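Local coordinates for beta-N-acetylhexosaminidase (Streptomyces plicatus, PDB 1JAK), which probably removes terminal beta-linked N-acetylhexosamine residues from glycoconjugates, as a family 20 glycoside hydrolase that works by substrate-assisted catalysis, at residues I86-A91 / V109-R114; E98-D103 / G149-T154; G216-G221 / L276-K281. All coordinates share one frame; numbering follows the deposited sequence.

Overall arrangement
Contacts 1 and 2 belong to one mixed sheet of the small family 20 domain and are adjacent, their centres about 9 Å apart. Strands 108-113 and 100-105, one from each contact, are antiparallel neighbours, with backbone hydrogen bonds from R101 N to T112 O and D103 N to T110 O, so the order across this part of the sheet is 86-90, 108-113, 100-105, 145-153. Along the chain the segments of the two contacts alternate. Contact 3 follows later, on loops of the catalytic barrel, with its centre about 48 and 46 Å from those of contacts 1 and 2. Two contacts thus form neighbouring strand pairs of the sheet, while the third joins loops near the bound inhibitor.

Contact 1 (I86-A91 / V109-R114); sequences IRLRLA and VTITAR
Strand I86-L90 lies parallel to V109-A113, its direction 11° off and the axes 4.7 Å apart at their closest, with I86 beside V109 and so on in step to L90 beside A113. The bonding pattern is that of a regular parallel pair: R87 and R89 each use both N and O toward the second strand, from R87 N to V109 O at 2.8 Å to the longer A113 N to R89 O at 3.1 Å, and A91 N to A113 O extends the series past the strand end.

On the face bearing the arginines and threonines, R89 does most of the work. With CG lodged between the backbone N and the carbonyl carbon (chi1 53°) and a further bend at chi3, its chain runs alongside T112, and NH1 gives a hydrogen bond to T112 OG1 at 3.0 Å (153° at the hydrogen). The hydroxyl oxygen sits at the edge of the guanidinium, practically in its plane. Farther back, R89 CD rests on T110 CG2 at 3.6 Å, which ties the arginine to two successive threonines of that face. R89 CB in turn lies 3.8 Å above the plane of the R87 guanidinium, over its centre; the charge of R87 is met by D52, a salt-bridge partner outside both strands.

The reverse face is apolar. L88 and I111 extend side by side, and L88 CD2 lies along the flank of I111, 3.9 Å from CD1 and equally near CB. Nearer the end, L90 CD2 rests on the carbonyls of A113 and R114, 3.7 Å from A113 O.

Helices 55-72 and 116-129 pack against this apolar side, V60 touching L88 and L119 touching L90, I111 and A113, while strands 49-50 and 100-105 flank the pair within the sheet.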
loop_
_atom_site.group_PDB
_atom_site.type_symbol
_atom_site.label_atom_id
_atom_site.label_comp_id
_atom_site.label_asym_id
_atom_site.label_seq_id
_atom_site.Cartn_x
_atom_site.Cartn_y
_atom_site.Cartn_z
ATOM N N ILE A 86 17.618 -1.482 -23.864
ATOM C CA ILE A 86 16.421 -1.584 -23.034
ATOM C C ILE A 86 15.446 -0.574 -23.616
ATOM O O ILE A 86 15.723 0.624 -23.634
ATOM C CB ILE A 86 16.699 -1.221 -21.558
ATOM C CG1 ILE A 86 17.640 -2.255 -20.938
ATOM C CG2 ILE A 86 15.384 -1.176 -20.779
ATOM C CD1 ILE A 86 18.056 -1.940 -19.513
ATOM N N ARG A 87 14.311 -1.058 -24.105
ATOM C CA ARG A 87 13.324 -0.175 -24.707
ATOM C C ARG A 87 11.994 -0.187 -23.974
ATOM O O ARG A 87 11.452 -1.248 -23.666
ATOM C CB ARG A 87 13.091 -0.563 -26.170
ATOM C CG ARG A 87 12.003 0.249 -26.871
ATOM C CD ARG A 87 12.564 1.015 -28.058
ATOM N NE ARG A 87 11.531 1.682 -28.852
ATOM C CZ ARG A 87 10.782 2.698 -28.429
ATOM N NH1 ARG A 87 10.932 3.187 -27.203
ATOM N NH2 ARG A 87 9.879 3.236 -29.241
ATOM N N LEU A 88 11.485 1.008 -23.697
ATOM C CA LEU A 88 10.201 1.171 -23.033
ATOM C C LEU A 88 9.307 1.811 -24.087
ATOM O O LEU A 88 9.557 2.935 -24.521
ATOM C CB LEU A 88 10.339 2.097 -21.819
ATOM C CG LEU A 88 11.432 1.720 -20.812
ATOM C CD1 LEU A 88 11.387 2.683 -19.630
ATOM C CD2 LEU A 88 11.234 0.288 -20.338
ATOM N N ARG A 89 8.276 1.093 -24.516
ATOM C CA ARG A 89 7.401 1.628 -25.547
ATOM C C ARG A 89 5.917 1.563 -25.241
ATOM O O ARG A 89 5.418 0.573 -24.708
ATOM C CB ARG A 89 7.680 0.924 -26.877
ATOM C CG ARG A 89 7.624 -0.591 -26.818
ATOM C CD ARG A 89 8.190 -1.204 -28.096
ATOM N NE ARG A 89 7.372 -0.902 -29.268
ATOM C CZ ARG A 89 6.210 -1.488 -29.537
ATOM N NH1 ARG A 89 5.724 -2.411 -28.718
ATOM N NH2 ARG A 89 5.531 -1.153 -30.627
ATOM N N LEU A 90 5.225 2.643 -25.587
ATOM C CA LEU A 90 3.786 2.738 -25.391
ATOM C C LEU A 90 3.133 2.405 -26.722
ATOM O O LEU A 90 3.430 3.030 -27.742
ATOM C CB LEU A 90 3.402 4.153 -24.958
ATOM C CG LEU A 90 3.957 4.601 -23.607
ATOM C CD1 LEU A 90 3.669 6.077 -23.393
ATOM C CD2 LEU A 90 3.339 3.759 -22.499
ATOM N N ALA A 91 2.255 1.412 -26.712
ATOM C CA ALA A 91 1.568 0.998 -27.924
ATOM C C ALA A 91 0.280 0.269 -27.581
ATOM O O ALA A 91 0.031 -0.061 -26.421
ATOM C CB ALA A 91 2.472 0.094 -28.746
ATOM N N VAL A 109 16.026 -5.953 -24.171
ATOM C CA VAL A 109 14.822 -6.130 -23.370
ATOM C C VAL A 109 13.844 -5.045 -23.782
ATOM O O VAL A 109 14.198 -3.866 -23.835
ATOM C CB VAL A 109 15.106 -5.996 -21.856
ATOM C CG1 VAL A 109 13.794 -5.931 -21.082
ATOM C CG2 VAL A 109 15.924 -7.185 -21.377
ATOM N N THR A 110 12.619 -5.449 -24.095
ATOM C CA THR A 110 11.598 -4.497 -24.489
ATOM C C THR A 110 10.372 -4.646 -23.606
ATOM O O THR A 110 9.831 -5.741 -23.459
ATOM C CB THR A 110 11.165 -4.698 -25.951
ATOM O OG1 THR A 110 12.292 -4.504 -26.814
ATOM C CG2 THR A 110 10.072 -3.704 -26.324
ATOM N N ILE A 111 9.955 -3.536 -23.009
ATOM C CA ILE A 111 8.768 -3.520 -22.167
ATOM C C ILE A 111 7.741 -2.690 -22.923
ATOM O O ILE A 111 7.971 -1.517 -23.213
ATOM C CB ILE A 111 9.050 -2.874 -20.798
ATOM C CG1 ILE A 111 10.049 -3.736 -20.020
ATOM C CG2 ILE A 111 7.747 -2.726 -20.008
ATOM C CD1 ILE A 111 10.488 -3.135 -18.697
ATOM N N THR A 112 6.618 -3.315 -23.257
ATOM C CA THR A 112 5.560 -2.644 -23.997
ATOM C C THR A 112 4.294 -2.546 -23.154
ATOM O O THR A 112 3.925 -3.497 -22.471
ATOM C CB THR A 112 5.228 -3.412 -25.293
ATOM O OG1 THR A 112 6.420 -3.576 -26.074
ATOM C CG2 THR A 112 4.192 -2.655 -26.108
ATOM N N ALA A 113 3.633 -1.396 -23.211
ATOM C CA ALA A 113 2.402 -1.184 -22.452
ATOM C C ALA A 113 1.558 -0.092 -23.094
ATOM O O ALA A 113 2.028 0.627 -23.976
ATOM C CB ALA A 113 2.737 -0.805 -21.015
ATOM N N ARG A 114 0.310 0.036 -22.649
ATOM C CA ARG A 114 -0.573 1.061 -23.186
ATOM C C ARG A 114 -0.346 2.373 -22.444
ATOM O O ARG A 114 -0.459 3.451 -23.024
ATOM C CB ARG A 114 -2.040 0.642 -23.043
ATOM C CG ARG A 114 -2.405 -0.638 -23.776
ATOM C CD ARG A 114 -3.870 -0.992 -23.549
ATOM N NE ARG A 114 -4.772 -0.021 -24.164
ATOM C CZ ARG A 114 -4.997 0.064 -25.471
ATOM N NH1 ARG A 114 -4.390 -0.766 -26.309
ATOM N NH2 ARG A 114 -5.826 0.985 -25.946
#

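Contact 2 (E98-D103 / G149-T154); sequences EGYRLD and GTIEDT
Backbone hydrogen bonds join Y100-D103 to G149-D153 as antiparallel strands, their directions 172° apart. Y100 with D153 and L102 with I151 are the hydrogen-bonded pairs; L102 N to I151 O, at 2.7 Å, is the shortest of these four bonds. R101 with E152, between them, and D103 with T150, beyond L102, are the non-hydrogen-bonded pairs. G99 CA comes within 3.0 Å of D153 O, and a CB there would collide with this oxygen and with T154 CG2, which favours glycine.

Polar side-chain bonds differ between the faces. On the R101 face, T150 OG1 donates to D103 OD1 at 2.8 Å, nearly in line with the acceptor's C-O bond. The other carboxylate oxygen, OD2, receives R101 NE on its syn lone pair at 3.0 Å in a salt bridge, so both oxygens of D103 are used. Y95 OH links R101 NH1 and E152 OE1.

In this alpha/beta domain, domain 2 of family 20, the opposite face looks toward helix 116-129. There Y100, its CG between backbone N and carbonyl carbon (chi1 64°), lies alongside D153, ring and carboxylate planes 75° apart. Its OH is hydrogen-bonded with T125 OG1 of the helix and also lies 2.7 Å from D153 OD2, at best a weak bond. A phenylalanine in place of Y100 would probably leave T125 and D153 OD2 without this shared hydroxyl partner. OD1 of buried D153 accepts A32 N, beside strand 33-36, and W474 NE1, the latter a link to the catalytic domain.

Apolar contacts occur on both faces: Y100 CE2 meets I151 CG2 at 4.2 Å, L102 CB lies beside I151 CB, and R101 CG lies 3.9 Å from T150 CG2 and 4.0 Å from E152 CG, aliphatic carbons against one another.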
loop_
_atom_site.group_PDB
_atom_site.type_symbol
_atom_site.label_atom_id
_atom_site.label_comp_id
_atom_site.label_asym_id
_atom_site.label_seq_id
_atom_site.Cartn_x
_atom_site.Cartn_y
_atom_site.Cartn_z
ATOM N N GLU A 98 -2.774 -1.024 -16.618
ATOM C CA GLU A 98 -1.637 -1.379 -15.774
ATOM C C GLU A 98 -0.759 -2.536 -16.223
ATOM O O GLU A 98 0.268 -2.804 -15.597
ATOM C CB GLU A 98 -2.133 -1.689 -14.363
ATOM C CG GLU A 98 -2.786 -0.522 -13.664
ATOM C CD GLU A 98 -3.104 -0.845 -12.224
ATOM O OE1 GLU A 98 -4.080 -1.590 -11.978
ATOM O OE2 GLU A 98 -2.363 -0.364 -11.343
ATOM N N GLY A 99 -1.163 -3.222 -17.287
ATOM C CA GLY A 99 -0.401 -4.360 -17.763
ATOM C C GLY A 99 0.749 -4.017 -18.690
ATOM O O GLY A 99 0.956 -2.858 -19.043
ATOM N N TYR A 100 1.494 -5.042 -19.087
ATOM C CA TYR A 100 2.644 -4.866 -19.968
ATOM C C TYR A 100 3.107 -6.209 -20.519
ATOM O O TYR A 100 2.668 -7.273 -20.081
ATOM C CB TYR A 100 3.822 -4.271 -19.186
ATOM C CG TYR A 100 4.312 -5.218 -18.106
ATOM C CD1 TYR A 100 3.660 -5.289 -16.874
ATOM C CD2 TYR A 100 5.346 -6.124 -18.355
ATOM C CE1 TYR A 100 4.014 -6.239 -15.926
ATOM C CE2 TYR A 100 5.709 -7.083 -17.411
ATOM C CZ TYR A 100 5.034 -7.135 -16.199
ATOM O OH TYR A 100 5.356 -8.099 -15.277
ATOM N N ARG A 101 4.011 -6.138 -21.488
ATOM C CA ARG A 101 4.625 -7.328 -22.051
ATOM C C ARG A 101 6.115 -7.055 -21.904
ATOM O O ARG A 101 6.557 -5.916 -22.080
ATOM C CB ARG A 101 4.292 -7.518 -23.538
ATOM C CG ARG A 101 4.965 -8.766 -24.109
ATOM C CD ARG A 101 4.545 -9.108 -25.537
ATOM N NE ARG A 101 5.170 -8.251 -26.541
ATOM C CZ ARG A 101 4.596 -7.181 -27.081
ATOM N NH1 ARG A 101 3.372 -6.823 -26.717
ATOM N NH2 ARG A 101 5.245 -6.473 -27.998
ATOM N N LEU A 102 6.881 -8.077 -21.540
ATOM C CA LEU A 102 8.322 -7.925 -21.399
ATOM C C LEU A 102 9.003 -9.003 -22.230
ATOM O O LEU A 102 8.832 -10.199 -21.979
ATOM C CB LEU A 102 8.748 -8.046 -19.928
ATOM C CG LEU A 102 10.231 -7.796 -19.610
ATOM C CD1 LEU A 102 10.386 -7.448 -18.132
ATOM C CD2 LEU A 102 11.068 -9.022 -19.962
ATOM N N ASP A 103 9.756 -8.571 -23.237
ATOM C CA ASP A 103 10.478 -9.493 -24.104
ATOM C C ASP A 103 11.964 -9.370 -23.789
ATOM O O ASP A 103 12.485 -8.261 -23.665
ATOM C CB ASP A 103 10.222 -9.147 -25.574
ATOM C CG ASP A 103 8.759 -9.266 -25.958
ATOM O OD1 ASP A 103 8.184 -10.357 -25.778
ATOM O OD2 ASP A 103 8.184 -8.269 -26.442
ATOM N N GLY A 149 13.002 -14.736 -22.974
ATOM C CA GLY A 149 11.620 -15.156 -23.103
ATOM C C GLY A 149 10.639 -14.002 -23.118
ATOM O O GLY A 149 11.018 -12.843 -23.297
ATOM N N THR A 150 9.368 -14.323 -22.918
ATOM C CA THR A 150 8.327 -13.312 -22.919
ATOM C C THR A 150 7.392 -13.435 -21.724
ATOM O O THR A 150 6.989 -14.533 -21.348
ATOM C CB THR A 150 7.475 -13.400 -24.199
ATOM O OG1 THR A 150 8.284 -13.080 -25.337
ATOM C CG2 THR A 150 6.297 -12.435 -24.125
ATOM N N ILE A 151 7.066 -12.290 -21.135
ATOM C CA ILE A 151 6.145 -12.226 -20.009
ATOM C C ILE A 151 5.012 -11.294 -20.433
ATOM O O ILE A 151 5.262 -10.198 -20.928
ATOM C CB ILE A 151 6.804 -11.624 -18.731
ATOM C CG1 ILE A 151 7.826 -12.598 -18.145
ATOM C CG2 ILE A 151 5.726 -11.298 -17.696
ATOM C CD1 ILE A 151 8.521 -12.080 -16.889
ATOM N N GLU A 152 3.774 -11.746 -20.271
ATOM C CA GLU A 152 2.608 -10.926 -20.586
ATOM C C GLU A 152 1.907 -10.881 -19.240
ATOM O O GLU A 152 1.551 -11.919 -18.685
ATOM C CB GLU A 152 1.748 -11.583 -21.663
ATOM C CG GLU A 152 2.489 -11.723 -22.984
ATOM C CD GLU A 152 1.566 -11.957 -24.161
ATOM O OE1 GLU A 152 0.868 -11.004 -24.572
ATOM O OE2 GLU A 152 1.537 -13.095 -24.671
ATOM N N ASP A 153 1.706 -9.674 -18.725
ATOM C CA ASP A 153 1.169 -9.511 -17.381
ATOM C C ASP A 153 0.094 -8.431 -17.217
ATOM O O ASP A 153 0.260 -7.306 -17.675
ATOM C CB ASP A 153 2.377 -9.192 -16.491
ATOM C CG ASP A 153 2.190 -9.586 -15.046
ATOM O OD1 ASP A 153 1.197 -10.260 -14.708
ATOM O OD2 ASP A 153 3.075 -9.214 -14.245
ATOM N N THR A 154 -1.006 -8.786 -16.554
ATOM C CA THR A 154 -2.095 -7.851 -16.277
ATOM C C THR A 154 -2.597 -8.167 -14.866
ATOM O O THR A 154 -2.480 -9.301 -14.408
ATOM C CB THR A 154 -3.268 -8.009 -17.267
ATOM O OG1 THR A 154 -3.695 -9.376 -17.280
ATOM C CG2 THR A 154 -2.846 -7.578 -18.674
#

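Contact 3 (G216-G221 / L276-K281); sequences GSTEVG and LYTGTK
The T278 side chain lies against T218, E219 and G221, and its atoms can be followed outward. CB stands 3.6 Å from E219 O. CG2, anti to the carbonyl carbon while OG1 takes the +60° position (chi1 59°), approaches E219 O to 3.3 Å and ends against T218, 3.8 Å from its OG1 and 3.9 Å from its CG2; the two threonine side chains cross at about a right angle. The hydroxyl of T218 bonds to G223 O. T278's own carbonyl O accepts G221 N at 3.0 Å, nearly straight at 173° and on a lone pair in the carbonyl plane. G221 has positive phi (88°), a backbone shape that suits glycine.

Both segments belong to loops of the alpha/beta barrel, one between strands 190-194 and 246-250, the other between 246-250 and 313-315. The T280 side chain lies about 8 Å from the bound inhibitor, and V220 is backbone-bonded to the pocket residue R168.

Although its CB points away, V220 touches the second loop with both methyls: CG1 meets T280 CG2 at 3.7 Å, and CG2 sits 3.6 Å from G279 O, an oxygen that also accepts Q199 NE2.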
loop_
_atom_site.group_PDB
_atom_site.type_symbol
_atom_site.label_atom_id
_atom_site.label_comp_id
_atom_site.label_asym_id
_atom_site.label_seq_id
_atom_site.Cartn_x
_atom_site.Cartn_y
_atom_site.Cartn_z
ATOM N N GLY A 216 -0.990 17.200 17.075
ATOM C CA GLY A 216 0.107 16.439 16.507
ATOM C C GLY A 216 1.375 16.553 17.333
ATOM O O GLY A 216 2.426 16.064 16.920
ATOM N N SER A 217 1.275 17.164 18.512
ATOM C CA SER A 217 2.449 17.380 19.359
ATOM C C SER A 217 3.083 16.166 20.033
ATOM O O SER A 217 4.166 16.279 20.601
ATOM C CB SER A 217 2.149 18.451 20.416
ATOM O OG SER A 217 1.196 18.009 21.362
ATOM N N THR A 218 2.428 15.012 19.993
ATOM C CA THR A 218 3.029 13.830 20.596
ATOM C C THR A 218 2.614 12.572 19.838
ATOM O O THR A 218 2.079 12.657 18.733
ATOM C CB THR A 218 2.675 13.718 22.112
ATOM O OG1 THR A 218 3.523 12.737 22.729
ATOM C CG2 THR A 218 1.219 13.337 22.312
ATOM N N GLU A 219 2.886 11.411 20.419
ATOM C CA GLU A 219 2.556 10.135 19.789
ATOM C C GLU A 219 2.585 9.058 20.860
ATOM O O GLU A 219 2.759 9.350 22.045
ATOM C CB GLU A 219 3.592 9.793 18.707
ATOM C CG GLU A 219 5.033 9.716 19.240
ATOM C CD GLU A 219 6.071 9.471 18.157
ATOM O OE1 GLU A 219 5.796 9.785 16.979
ATOM O OE2 GLU A 219 7.176 8.978 18.489
ATOM N N VAL A 220 2.413 7.809 20.442
ATOM C CA VAL A 220 2.466 6.701 21.385
ATOM C C VAL A 220 3.802 6.769 22.121
ATOM O O VAL A 220 4.858 6.945 21.503
ATOM C CB VAL A 220 2.365 5.340 20.659
ATOM C CG1 VAL A 220 2.741 4.197 21.612
ATOM C CG2 VAL A 220 0.950 5.139 20.146
ATOM N N GLY A 221 3.753 6.637 23.442
ATOM C CA GLY A 221 4.973 6.673 24.228
ATOM C C GLY A 221 5.402 8.060 24.661
ATOM O O GLY A 221 6.360 8.201 25.420
ATOM N N LEU A 276 -3.902 14.713 25.845
ATOM C CA LEU A 276 -3.333 14.113 24.646
ATOM C C LEU A 276 -3.142 12.655 25.057
ATOM O O LEU A 276 -2.811 12.381 26.213
ATOM C CB LEU A 276 -1.985 14.758 24.317
ATOM C CG LEU A 276 -2.081 16.181 23.763
ATOM C CD1 LEU A 276 -0.713 16.848 23.791
ATOM C CD2 LEU A 276 -2.629 16.134 22.347
ATOM N N TYR A 277 -3.356 11.727 24.131
ATOM C CA TYR A 277 -3.236 10.303 24.445
ATOM C C TYR A 277 -1.940 9.672 23.941
ATOM O O TYR A 277 -1.582 9.819 22.771
ATOM C CB TYR A 277 -4.436 9.548 23.864
ATOM C CG TYR A 277 -4.496 8.094 24.264
ATOM C CD1 TYR A 277 -4.670 7.725 25.599
ATOM C CD2 TYR A 277 -4.378 7.085 23.311
ATOM C CE1 TYR A 277 -4.724 6.388 25.974
ATOM C CE2 TYR A 277 -4.432 5.741 23.674
ATOM C CZ TYR A 277 -4.605 5.401 25.009
ATOM O OH TYR A 277 -4.646 4.076 25.378
ATOM N N THR A 278 -1.248 8.957 24.824
ATOM C CA THR A 278 0.009 8.313 24.460
ATOM C C THR A 278 0.001 6.804 24.711
ATOM O O THR A 278 1.036 6.145 24.605
ATOM C CB THR A 278 1.191 8.942 25.228
ATOM O OG1 THR A 278 0.973 8.804 26.638
ATOM C CG2 THR A 278 1.325 10.423 24.875
ATOM N N GLY A 279 -1.172 6.262 25.036
ATOM C CA GLY A 279 -1.291 4.834 25.280
ATOM C C GLY A 279 -1.472 4.049 23.995
ATOM O O GLY A 279 -1.289 4.591 22.901
ATOM N N THR A 280 -1.850 2.779 24.119
ATOM C CA THR A 280 -2.032 1.921 22.950
ATOM C C THR A 280 -3.384 1.211 22.880
ATOM O O THR A 280 -3.526 0.193 22.197
ATOM C CB THR A 280 -0.909 0.864 22.873
ATOM O OG1 THR A 280 -0.819 0.166 24.123
ATOM C CG2 THR A 280 0.431 1.530 22.567
ATOM N N LYS A 281 -4.378 1.739 23.584
ATOM C CA LYS A 281 -5.707 1.143 23.557
ATOM C C LYS A 281 -6.534 1.804 22.456
ATOM O O LYS A 281 -6.102 2.793 21.860
ATOM C CB LYS A 281 -6.399 1.318 24.913
ATOM C CG LYS A 281 -5.818 0.438 26.013
ATOM C CD LYS A 281 -6.501 0.688 27.357
ATOM C CE LYS A 281 -8.020 0.549 27.261
ATOM N NZ LYS A 281 -8.435 -0.811 26.808
#